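Local coordinates for protein group 1 truncated hemoglobin GlbN (Synechocystis sp., PDB 1S69) that binds one heme per subunit and forms a very stable complex with oxygen, which it releases slowly, at residues 3-8 / 52-57; 20-24 / 90-94; 66-71 / 119-124. One frame throughout, in Å; residues are numbered along the deposited sequence.

The chain starts with helix 4-8, which interaction 1 joins to the end of helix 40-54. This closes a loop that contains helix 10-26. Interaction 2 starts inside that loop, at residues 20-24, and ends far outside it on helix 81-98, so interactions 1 and 2 cross. Interaction 3 opens after interaction 1 has closed, and the two are in series. It ties the start of helix 66-77 to the end of helix 115-121 and the C terminus, on the proximal side of the heme. Its first segment lies inside the loop of interaction 2 and its second beyond it, so these two also cross. Their centres are about 21 Å apart, on opposite sides of the chain's centre.

Interaction 1. Residues 3-8 / 52-57; sequences TLYEKL and TYAFGG
Tyr5 and Phe55 meet where a capping box faces a Schellman motif. Thr3 and Glu6 form the box that starts helix 4-8; Gly56, with positive phi, ends helix 40-54. The motif presents Phe55 O to the first turn of helix 4-8. Tyr5 N donates to Phe55 O at 2.9 Å, with the N-H pointing almost straight at it (160°). A water bridges Leu4 N and the same oxygen.

The Phe55 ring is the main bump from 52-57. Two leucine methyls rest against the same side of it. Leu4 CD2 reaches Phe55 CD1 at 3.7 Å, and Leu8 CD1 reaches Phe55 CD2 at 3.5 Å. Val108 of helix 102-113 touches this ring.

The Tyr5 ring is the answering bump. CG lies anti to the backbone N (chi1 -177°), which sends the ring along the end of the other helix. Thr52 CG2 sits over one face, 4.0 Å from the Tyr5 ring centroid and offset toward the rim, in a CH-pi contact. Gly57 CA comes within 3.6 Å of Tyr5 CD2. A side chain on Gly57 would probably run into the ring; the bare CA gives the hollow. Val14 of helix 10-26 touches Tyr5 and Thr52. Tyr5 OH is hydrogen-bonded to Thr11 OG1, and Thr52 OG1 to Lys48 O. One water joins the two hydroxyls, 2.8 Å from Tyr5 OH and 2.6 Å from Thr52 OG1.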
loop_
_atom_site.group_PDB
_atom_site.type_symbol
_atom_site.label_atom_id
_atom_site.label_comp_id
_atom_site.label_asym_id
_atom_site.label_seq_id
_atom_site.Cartn_x
_atom_site.Cartn_y
_atom_site.Cartn_z
ATOM N N THR A 3 -17.206 3.914 7.117
ATOM C CA THR A 3 -15.971 3.117 6.859
ATOM C C THR A 3 -14.700 3.958 7.022
ATOM O O THR A 3 -14.739 5.187 6.990
ATOM C CB THR A 3 -15.972 2.517 5.454
ATOM O OG1 THR A 3 -16.038 3.588 4.525
ATOM C CG2 THR A 3 -17.214 1.680 5.205
ATOM N N LEU A 4 -13.552 3.275 7.157
ATOM C CA LEU A 4 -12.253 3.943 7.102
ATOM C C LEU A 4 -12.115 4.757 5.817
ATOM O O LEU A 4 -11.676 5.893 5.842
ATOM C CB LEU A 4 -11.126 2.896 7.211
ATOM C CG LEU A 4 -9.669 3.374 7.240
ATOM C CD1 LEU A 4 -9.463 4.423 8.298
ATOM C CD2 LEU A 4 -8.780 2.142 7.509
ATOM N N TYR A 5 -12.468 4.145 4.691
ATOM C CA TYR A 5 -12.498 4.846 3.425
ATOM C C TYR A 5 -13.219 6.180 3.539
ATOM O O TYR A 5 -12.654 7.214 3.225
ATOM C CB TYR A 5 -13.177 3.950 2.403
ATOM C CG TYR A 5 -13.238 4.494 0.987
ATOM C CD1 TYR A 5 -12.071 4.692 0.238
ATOM C CD2 TYR A 5 -14.477 4.790 0.398
ATOM C CE1 TYR A 5 -12.125 5.169 -1.036
ATOM C CE2 TYR A 5 -14.553 5.238 -0.897
ATOM C CZ TYR A 5 -13.374 5.409 -1.620
ATOM O OH TYR A 5 -13.428 5.859 -2.917
ATOM N N GLU A 6 -14.461 6.156 4.020
ATOM C CA GLU A 6 -15.213 7.395 4.227
ATOM C C GLU A 6 -14.510 8.393 5.208
ATOM O O GLU A 6 -14.394 9.579 4.927
ATOM C CB GLU A 6 -16.623 7.053 4.718
ATOM C CG GLU A 6 -17.492 6.676 3.556
ATOM C CD GLU A 6 -18.696 5.848 3.918
ATOM O OE1 GLU A 6 -18.862 5.298 5.079
ATOM O OE2 GLU A 6 -19.513 5.734 2.963
ATOM N N LYS A 7 -14.014 7.892 6.326
ATOM C CA LYS A 7 -13.418 8.772 7.320
ATOM C C LYS A 7 -12.190 9.522 6.824
ATOM O O LYS A 7 -11.913 10.651 7.241
ATOM C CB LYS A 7 -13.066 7.960 8.565
ATOM C CG LYS A 7 -14.288 7.475 9.317
ATOM C CD LYS A 7 -13.801 6.657 10.461
ATOM C CE LYS A 7 -14.927 6.059 11.228
ATOM N NZ LYS A 7 -14.316 5.037 12.081
ATOM N N LEU A 8 -11.445 8.830 5.945
ATOM C CA LEU A 8 -10.228 9.359 5.342
ATOM C C LEU A 8 -10.563 10.422 4.331
ATOM O O LEU A 8 -9.750 11.273 4.079
ATOM C CB LEU A 8 -9.514 8.206 4.635
ATOM C CG LEU A 8 -8.726 7.282 5.577
ATOM C CD1 LEU A 8 -8.230 6.003 4.829
ATOM C CD2 LEU A 8 -7.535 8.090 6.208
ATOM N N THR A 52 -9.045 1.162 -1.632
ATOM C CA THR A 52 -10.471 1.432 -1.546
ATOM C C THR A 52 -11.198 0.218 -0.945
ATOM O O THR A 52 -11.975 0.380 -0.021
ATOM C CB THR A 52 -11.021 1.817 -2.913
ATOM O OG1 THR A 52 -10.474 3.101 -3.256
ATOM C CG2 THR A 52 -12.560 2.018 -2.871
ATOM N N TYR A 53 -10.925 -0.960 -1.483
ATOM C CA TYR A 53 -11.375 -2.248 -0.949
ATOM C C TYR A 53 -10.883 -2.501 0.516
ATOM O O TYR A 53 -11.676 -2.797 1.429
ATOM C CB TYR A 53 -10.933 -3.381 -1.918
ATOM C CG TYR A 53 -10.703 -4.670 -1.240
ATOM C CD1 TYR A 53 -11.800 -5.490 -0.884
ATOM C CD2 TYR A 53 -9.388 -5.040 -0.847
ATOM C CE1 TYR A 53 -11.599 -6.672 -0.181
ATOM C CE2 TYR A 53 -9.161 -6.197 -0.136
ATOM C CZ TYR A 53 -10.256 -7.012 0.196
ATOM O OH TYR A 53 -9.976 -8.172 0.875
ATOM N N ALA A 54 -9.598 -2.361 0.744
ATOM C CA ALA A 54 -9.022 -2.646 2.050
ATOM C C ALA A 54 -9.576 -1.734 3.144
ATOM O O ALA A 54 -9.606 -2.133 4.302
ATOM C CB ALA A 54 -7.486 -2.583 2.000
ATOM N N PHE A 55 -10.016 -0.525 2.768
ATOM C CA PHE A 55 -10.492 0.468 3.752
ATOM C C PHE A 55 -12.058 0.419 3.817
ATOM O O PHE A 55 -12.666 1.296 4.404
ATOM C CB PHE A 55 -10.004 1.879 3.355
ATOM C CG PHE A 55 -8.473 2.076 3.428
ATOM C CD1 PHE A 55 -7.627 1.178 4.124
ATOM C CD2 PHE A 55 -7.893 3.205 2.814
ATOM C CE1 PHE A 55 -6.233 1.388 4.153
ATOM C CE2 PHE A 55 -6.519 3.421 2.867
ATOM C CZ PHE A 55 -5.709 2.523 3.522
ATOM N N GLY A 56 -12.655 -0.595 3.167
ATOM C CA GLY A 56 -14.079 -0.903 3.237
ATOM C C GLY A 56 -14.956 -0.148 2.253
ATOM O O GLY A 56 -16.172 -0.141 2.361
ATOM N N GLY A 57 -14.323 0.487 1.273
ATOM C CA GLY A 57 -15.022 1.225 0.250
ATOM C C GLY A 57 -15.599 0.371 -0.861
ATOM O O GLY A 57 -16.372 0.891 -1.651
HETATM O O HOH W 1 -17.209 3.068 2.164
HETATM O O HOH W 2 -13.833 0.299 7.264
HETATM O O HOH W 3 -11.440 5.092 -4.667
#

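Interaction 2. Residues 20-24 / 90-94; sequences KFYER and DLLAT. With CYN (cyanide ion), chain C.
Lys20 packs its CB tightly on Thr94 CG2, at 3.5 Å. The rest of its chain bends away and makes a long ion pair with Glu23. Phe21 follows. With chi1 at 163° the ring swings out opposite its own N, across to the other helix. Phe21 CD1 lies 3.5 Å from Leu91 CA, with Leu91 CD1 over one ring face. Tyr22 points the other way, into the ligand pocket. Its OH donates a very short bond, 2.5 Å, to the cyanide N, and is also hydrogen-bonded to Gln43 NE2. Arg24 comes last; its chain runs past Thr94 in the opposite direction. Arg24 NE donates to Thr94 OG1 at 3.1 Å, somewhat bent at 144°. That hydroxyl in turn donates a hydrogen bond to Asp90 O at 3.0 Å. Ala93 CB sits over one face of the guanidinium, 3.5 Å above its plane. Arg24 NH2 also forms a salt bridge with Glu97. The two short helix segments cross at 125°, with axes 9.0 Å apart. This packing of helices 10-26 and 81-98 belongs to the 2-on-2 helical fold of truncated hemoglobins, with Tyr22 in the distal ligand pocket.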
loop_
_atom_site.group_PDB
_atom_site.type_symbol
_atom_site.label_atom_id
_atom_site.label_comp_id
_atom_site.label_asym_id
_atom_site.label_seq_id
_atom_site.Cartn_x
_atom_site.Cartn_y
_atom_site.Cartn_z
ATOM N N LYS A 20 0.987 10.291 -3.810
ATOM C CA LYS A 20 1.993 10.766 -2.905
ATOM C C LYS A 20 2.835 9.635 -2.329
ATOM O O LYS A 20 4.052 9.761 -2.152
ATOM C CB LYS A 20 1.322 11.525 -1.724
ATOM C CG LYS A 20 0.804 12.990 -1.947
ATOM C CD LYS A 20 1.691 13.749 -2.889
ATOM C CE LYS A 20 1.900 15.253 -2.471
ATOM N NZ LYS A 20 2.597 16.002 -3.614
ATOM N N PHE A 21 2.184 8.526 -2.026
ATOM C CA PHE A 21 2.875 7.345 -1.492
ATOM C C PHE A 21 3.958 6.855 -2.502
ATOM O O PHE A 21 5.084 6.615 -2.106
ATOM C CB PHE A 21 1.818 6.273 -1.130
ATOM C CG PHE A 21 2.369 4.891 -0.944
ATOM C CD1 PHE A 21 3.211 4.581 0.153
ATOM C CD2 PHE A 21 2.036 3.888 -1.857
ATOM C CE1 PHE A 21 3.700 3.268 0.336
ATOM C CE2 PHE A 21 2.555 2.605 -1.708
ATOM C CZ PHE A 21 3.370 2.286 -0.621
ATOM N N TYR A 22 3.608 6.711 -3.786
ATOM C CA TYR A 22 4.551 6.270 -4.782
ATOM C C TYR A 22 5.644 7.274 -5.041
ATOM O O TYR A 22 6.799 6.891 -5.275
ATOM C CB TYR A 22 3.868 5.788 -6.052
ATOM C CG TYR A 22 3.246 4.405 -5.823
ATOM C CD1 TYR A 22 4.067 3.308 -5.434
ATOM C CD2 TYR A 22 1.830 4.212 -5.867
ATOM C CE1 TYR A 22 3.517 2.051 -5.153
ATOM C CE2 TYR A 22 1.274 2.944 -5.588
ATOM C CZ TYR A 22 2.132 1.882 -5.212
ATOM O OH TYR A 22 1.637 0.631 -4.919
ATOM N N GLU A 23 5.321 8.569 -4.942
ATOM C CA GLU A 23 6.386 9.566 -4.935
ATOM C C GLU A 23 7.385 9.300 -3.835
ATOM O O GLU A 23 8.584 9.342 -4.091
ATOM C CB GLU A 23 5.856 11.020 -4.833
ATOM C CG GLU A 23 5.209 11.388 -6.142
ATOM C CD GLU A 23 4.539 12.757 -6.102
ATOM O OE1 GLU A 23 4.809 13.543 -5.148
ATOM O OE2 GLU A 23 3.735 12.998 -7.032
ATOM N N ARG A 24 6.893 9.015 -2.637
ATOM C CA ARG A 24 7.747 8.753 -1.497
ATOM C C ARG A 24 8.542 7.434 -1.719
ATOM O O ARG A 24 9.780 7.410 -1.492
ATOM C CB ARG A 24 6.923 8.668 -0.226
ATOM C CG ARG A 24 7.750 8.419 1.094
ATOM C CD ARG A 24 6.884 8.516 2.331
ATOM N NE ARG A 24 6.169 9.804 2.433
ATOM C CZ ARG A 24 6.596 10.886 3.121
ATOM N NH1 ARG A 24 7.751 10.867 3.772
ATOM N NH2 ARG A 24 5.863 11.999 3.145
ATOM N N ASP A 90 6.303 4.168 4.799
ATOM C CA ASP A 90 6.130 5.174 3.764
ATOM C C ASP A 90 4.646 5.527 3.616
ATOM O O ASP A 90 4.287 6.683 3.353
ATOM C CB ASP A 90 6.640 4.656 2.400
ATOM C CG ASP A 90 8.159 4.678 2.297
ATOM O OD1 ASP A 90 8.808 5.171 3.249
ATOM O OD2 ASP A 90 8.775 4.154 1.341
ATOM N N LEU A 91 3.782 4.522 3.706
ATOM C CA LEU A 91 2.344 4.790 3.584
ATOM C C LEU A 91 1.885 5.695 4.736
ATOM O O LEU A 91 1.096 6.644 4.538
ATOM C CB LEU A 91 1.530 3.486 3.540
ATOM C CG LEU A 91 0.006 3.637 3.484
ATOM C CD1 LEU A 91 -0.426 4.408 2.192
ATOM C CD2 LEU A 91 -0.702 2.260 3.564
ATOM N N LEU A 92 2.319 5.363 5.938
ATOM C CA LEU A 92 1.835 6.067 7.131
ATOM C C LEU A 92 2.414 7.479 7.199
ATOM O O LEU A 92 1.708 8.405 7.613
ATOM C CB LEU A 92 2.114 5.267 8.398
ATOM C CG LEU A 92 1.508 3.852 8.469
ATOM C CD1 LEU A 92 1.929 3.244 9.771
ATOM C CD2 LEU A 92 -0.005 3.805 8.300
ATOM N N ALA A 93 3.641 7.636 6.697
ATOM C CA ALA A 93 4.326 8.946 6.586
ATOM C C ALA A 93 3.581 9.860 5.664
ATOM O O ALA A 93 3.377 11.034 6.008
ATOM C CB ALA A 93 5.784 8.819 6.097
ATOM N N THR A 94 3.139 9.310 4.525
ATOM C CA THR A 94 2.383 10.043 3.518
ATOM C C THR A 94 1.057 10.552 4.118
ATOM O O THR A 94 0.711 11.740 3.925
ATOM C CB THR A 94 2.118 9.137 2.309
ATOM O OG1 THR A 94 3.359 8.893 1.629
ATOM C CG2 THR A 94 1.163 9.793 1.283
HETATM C C CYN C . 2.810 -2.328 -3.666
HETATM N N CYN C . 2.838 -1.232 -3.773
#

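Interaction 3. Residues 66-71 / 119-124; sequences MREAHK and RDVLNQ. With HEM (protoporphyrin IX containing Fe), chain D.
His70 and Val121 meet beside the heme. His70 NE2 binds the iron at 2.1 Å as the proximal ligand. Val121 CG1 lies over one face of the imidazole, 4.0 Å from the His70 ring centroid, in a CH-pi contact. The same methyl touches the heme edge. His70 ND1 donates to Met66 O at 2.7 Å. This bond lies in the carbonyl plane, on a lone pair, and close to the ring plane, so it helps to fix the rotation of the imidazole. It probably also makes the ring a stronger electron donor to the iron. Met66 packs its CB on Val121 CG2 and turns its SD toward the porphyrin.

Further out, Asn123 ND2 donates to Arg67 O at 3.1 Å and to Val121 O within its own segment. Arg67 then reaches across the chain end, bent at chi3 (-74°). Its NE meets the anti lone pair of Asp120 OD1 at 3.0 Å, with the guanidinium and carboxylate planes nearly perpendicular. Arg67 NH2 meets Gln124 OXT of the terminal carboxylate at 2.7 Å, almost straight. Asn123 CA lies over one guanidinium face. With an alanine here in place of Arg67, Asp120 and the terminal carboxylate would probably lose their shared cation, and the last residues would be freer to move. Together these contacts join a salt-bridge network to the proximal heme site of a globin.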
loop_
_atom_site.group_PDB
_atom_site.type_symbol
_atom_site.label_atom_id
_atom_site.label_comp_id
_atom_site.label_asym_id
_atom_site.label_seq_id
_atom_site.Cartn_x
_atom_site.Cartn_y
_atom_site.Cartn_z
ATOM N N MET A 66 -2.530 -10.852 -3.225
ATOM C CA MET A 66 -1.203 -10.353 -2.763
ATOM C C MET A 66 -0.081 -11.330 -2.929
ATOM O O MET A 66 1.055 -10.935 -3.213
ATOM C CB MET A 66 -1.276 -9.901 -1.298
ATOM C CG MET A 66 -2.144 -8.622 -1.168
ATOM S SD MET A 66 -1.590 -7.174 -2.086
ATOM C CE MET A 66 -2.623 -7.298 -3.545
ATOM N N ARG A 67 -0.364 -12.617 -2.690
ATOM C CA ARG A 67 0.698 -13.600 -2.773
ATOM C C ARG A 67 1.198 -13.741 -4.217
ATOM O O ARG A 67 2.436 -13.657 -4.462
ATOM C CB ARG A 67 0.254 -14.944 -2.171
ATOM C CG ARG A 67 1.327 -16.030 -2.219
ATOM C CD ARG A 67 0.877 -17.382 -1.571
ATOM N NE ARG A 67 0.886 -17.177 -0.168
ATOM C CZ ARG A 67 1.859 -17.534 0.662
ATOM N NH1 ARG A 67 2.848 -18.290 0.267
ATOM N NH2 ARG A 67 1.763 -17.213 1.941
ATOM N N GLU A 68 0.278 -13.914 -5.182
ATOM C CA GLU A 68 0.712 -14.034 -6.571
ATOM C C GLU A 68 1.314 -12.693 -7.054
ATOM O O GLU A 68 2.262 -12.685 -7.846
ATOM C CB GLU A 68 -0.463 -14.468 -7.510
ATOM C CG GLU A 68 -1.585 -13.406 -7.617
ATOM C CD GLU A 68 -2.833 -13.932 -8.356
ATOM O OE1 GLU A 68 -2.681 -14.814 -9.236
ATOM O OE2 GLU A 68 -3.951 -13.520 -8.052
ATOM N N ALA A 69 0.761 -11.566 -6.580
ATOM C CA ALA A 69 1.223 -10.250 -7.002
ATOM C C ALA A 69 2.715 -10.044 -6.687
ATOM O O ALA A 69 3.416 -9.382 -7.449
ATOM C CB ALA A 69 0.409 -9.187 -6.342
ATOM N N HIS A 70 3.181 -10.598 -5.555
ATOM C CA HIS A 70 4.530 -10.287 -5.033
ATOM C C HIS A 70 5.487 -11.443 -5.167
ATOM O O HIS A 70 6.615 -11.302 -4.820
ATOM C CB HIS A 70 4.478 -9.767 -3.604
ATOM C CG HIS A 70 3.674 -8.507 -3.480
ATOM N ND1 HIS A 70 2.321 -8.511 -3.210
ATOM C CD2 HIS A 70 4.009 -7.213 -3.698
ATOM C CE1 HIS A 70 1.869 -7.265 -3.166
ATOM N NE2 HIS A 70 2.851 -6.471 -3.529
ATOM N N LYS A 71 4.996 -12.568 -5.709
ATOM C CA LYS A 71 5.754 -13.822 -5.773
ATOM C C LYS A 71 7.144 -13.665 -6.441
ATOM O O LYS A 71 8.150 -14.105 -5.894
ATOM C CB LYS A 71 4.943 -14.879 -6.577
ATOM C CG LYS A 71 5.726 -16.185 -6.772
ATOM C CD LYS A 71 4.924 -17.095 -7.666
ATOM C CE LYS A 71 5.082 -18.508 -7.177
ATOM N NZ LYS A 71 5.781 -19.277 -8.180
ATOM N N ARG A 119 2.054 -12.122 5.391
ATOM C CA ARG A 119 2.424 -13.496 5.032
ATOM C C ARG A 119 2.258 -13.715 3.530
ATOM O O ARG A 119 3.052 -14.371 2.891
ATOM C CB ARG A 119 1.534 -14.495 5.776
ATOM C CG ARG A 119 1.885 -14.644 7.232
ATOM C CD ARG A 119 3.039 -15.508 7.351
ATOM N NE ARG A 119 3.475 -15.595 8.725
ATOM C CZ ARG A 119 3.962 -16.675 9.274
ATOM N NH1 ARG A 119 4.059 -17.803 8.571
ATOM N NH2 ARG A 119 4.308 -16.628 10.553
ATOM N N ASP A 120 1.181 -13.183 2.969
ATOM C CA ASP A 120 0.936 -13.382 1.528
ATOM C C ASP A 120 1.907 -12.577 0.654
ATOM O O ASP A 120 2.560 -13.156 -0.232
ATOM C CB ASP A 120 -0.518 -13.074 1.201
ATOM C CG ASP A 120 -1.439 -14.280 1.461
ATOM O OD1 ASP A 120 -1.087 -15.442 1.200
ATOM O OD2 ASP A 120 -2.575 -14.114 1.911
ATOM N N VAL A 121 2.045 -11.290 0.943
ATOM C CA VAL A 121 2.977 -10.425 0.236
ATOM C C VAL A 121 4.357 -11.074 0.265
ATOM O O VAL A 121 5.030 -11.213 -0.761
ATOM C CB VAL A 121 3.046 -8.976 0.883
ATOM C CG1 VAL A 121 4.248 -8.182 0.333
ATOM C CG2 VAL A 121 1.746 -8.147 0.635
ATOM N N LEU A 122 4.814 -11.463 1.454
ATOM C CA LEU A 122 6.164 -12.049 1.536
ATOM C C LEU A 122 6.226 -13.551 1.176
ATOM O O LEU A 122 7.292 -14.166 1.222
ATOM C CB LEU A 122 6.764 -11.781 2.955
ATOM C CG LEU A 122 6.925 -10.291 3.334
ATOM C CD1 LEU A 122 7.424 -10.148 4.748
ATOM C CD2 LEU A 122 7.825 -9.525 2.316
ATOM N N ASN A 123 5.072 -14.154 0.853
ATOM C CA ASN A 123 5.021 -15.542 0.380
ATOM C C ASN A 123 5.582 -16.470 1.486
ATOM O O ASN A 123 6.407 -17.355 1.210
ATOM C CB ASN A 123 5.864 -15.727 -0.892
ATOM C CG ASN A 123 5.131 -15.259 -2.172
ATOM O OD1 ASN A 123 5.173 -15.987 -3.130
ATOM N ND2 ASN A 123 4.509 -14.059 -2.194
ATOM N N GLN A 124 5.227 -16.161 2.717
ATOM C CA GLN A 124 5.731 -16.892 3.860
ATOM C C GLN A 124 4.726 -17.963 4.324
ATOM O O GLN A 124 5.129 -18.687 5.268
ATOM C CB GLN A 124 5.871 -15.973 5.009
ATOM C CG GLN A 124 7.064 -15.119 4.983
ATOM C CD GLN A 124 6.986 -14.068 6.051
ATOM O OE1 GLN A 124 5.883 -13.726 6.566
ATOM N NE2 GLN A 124 8.116 -13.487 6.355
ATOM O OXT GLN A 124 3.584 -18.020 3.828
HETATM C CHA HEM D . 2.064 -4.895 -6.871
HETATM C CHB HEM D . -0.516 -3.917 -2.836
HETATM C CHC HEM D . 3.485 -4.573 -0.174
HETATM C CHD HEM D . 6.063 -4.028 -4.274
HETATM C C1A HEM D . 1.009 -4.636 -5.985
HETATM C C2A HEM D . -0.386 -4.490 -6.357
HETATM C C3A HEM D . -1.083 -4.188 -5.268
HETATM C C4A HEM D . -0.183 -4.136 -4.155
HETATM C CMA HEM D . -2.613 -3.907 -5.222
HETATM C CAA HEM D . -0.883 -4.631 -7.817
HETATM C CBA HEM D . -1.525 -6.029 -7.860
HETATM C CGA HEM D . -2.320 -6.391 -9.108
HETATM O O1A HEM D . -1.609 -6.709 -10.053
HETATM O O2A HEM D . -3.614 -6.409 -9.166
HETATM C C1B HEM D . 0.359 -4.065 -1.779
HETATM C C2B HEM D . -0.036 -3.927 -0.420
HETATM C C3B HEM D . 1.066 -4.139 0.353
HETATM C C4B HEM D . 2.177 -4.368 -0.555
HETATM C CMB HEM D . -1.510 -3.630 0.026
HETATM C CAB HEM D . 1.294 -4.068 1.919
HETATM C CBB HEM D . 0.818 -3.087 2.750
HETATM C C1C HEM D . 4.552 -4.476 -1.077
HETATM C C2C HEM D . 5.942 -4.423 -0.698
HETATM C C3C HEM D . 6.627 -4.230 -1.848
HETATM C C4C HEM D . 5.711 -4.165 -2.957
HETATM C CMC HEM D . 6.422 -4.576 0.796
HETATM C CAC HEM D . 8.135 -4.064 -2.121
HETATM C CBC HEM D . 8.823 -3.196 -1.393
HETATM C C1D HEM D . 5.240 -4.228 -5.340
HETATM C C2D HEM D . 5.666 -4.290 -6.698
HETATM C C3D HEM D . 4.420 -4.587 -7.463
HETATM C C4D HEM D . 3.363 -4.689 -6.531
HETATM C CMD HEM D . 7.070 -4.102 -7.275
HETATM C CAD HEM D . 4.263 -4.741 -8.963
HETATM C CBD HEM D . 4.683 -6.204 -9.120
HETATM C CGD HEM D . 5.075 -6.464 -10.540
HETATM O O1D HEM D . 4.190 -6.734 -11.339
HETATM O O2D HEM D . 6.261 -6.418 -10.884
HETATM N NA HEM D . 1.082 -4.376 -4.644
HETATM N NB HEM D . 1.735 -4.315 -1.854
HETATM N NC HEM D . 4.464 -4.321 -2.444
HETATM N ND HEM D . 3.873 -4.499 -5.264
HETATM FE FE HEM D . 2.796 -4.379 -3.575
HETATM O O HOH W 4 -0.722 -17.364 3.725
#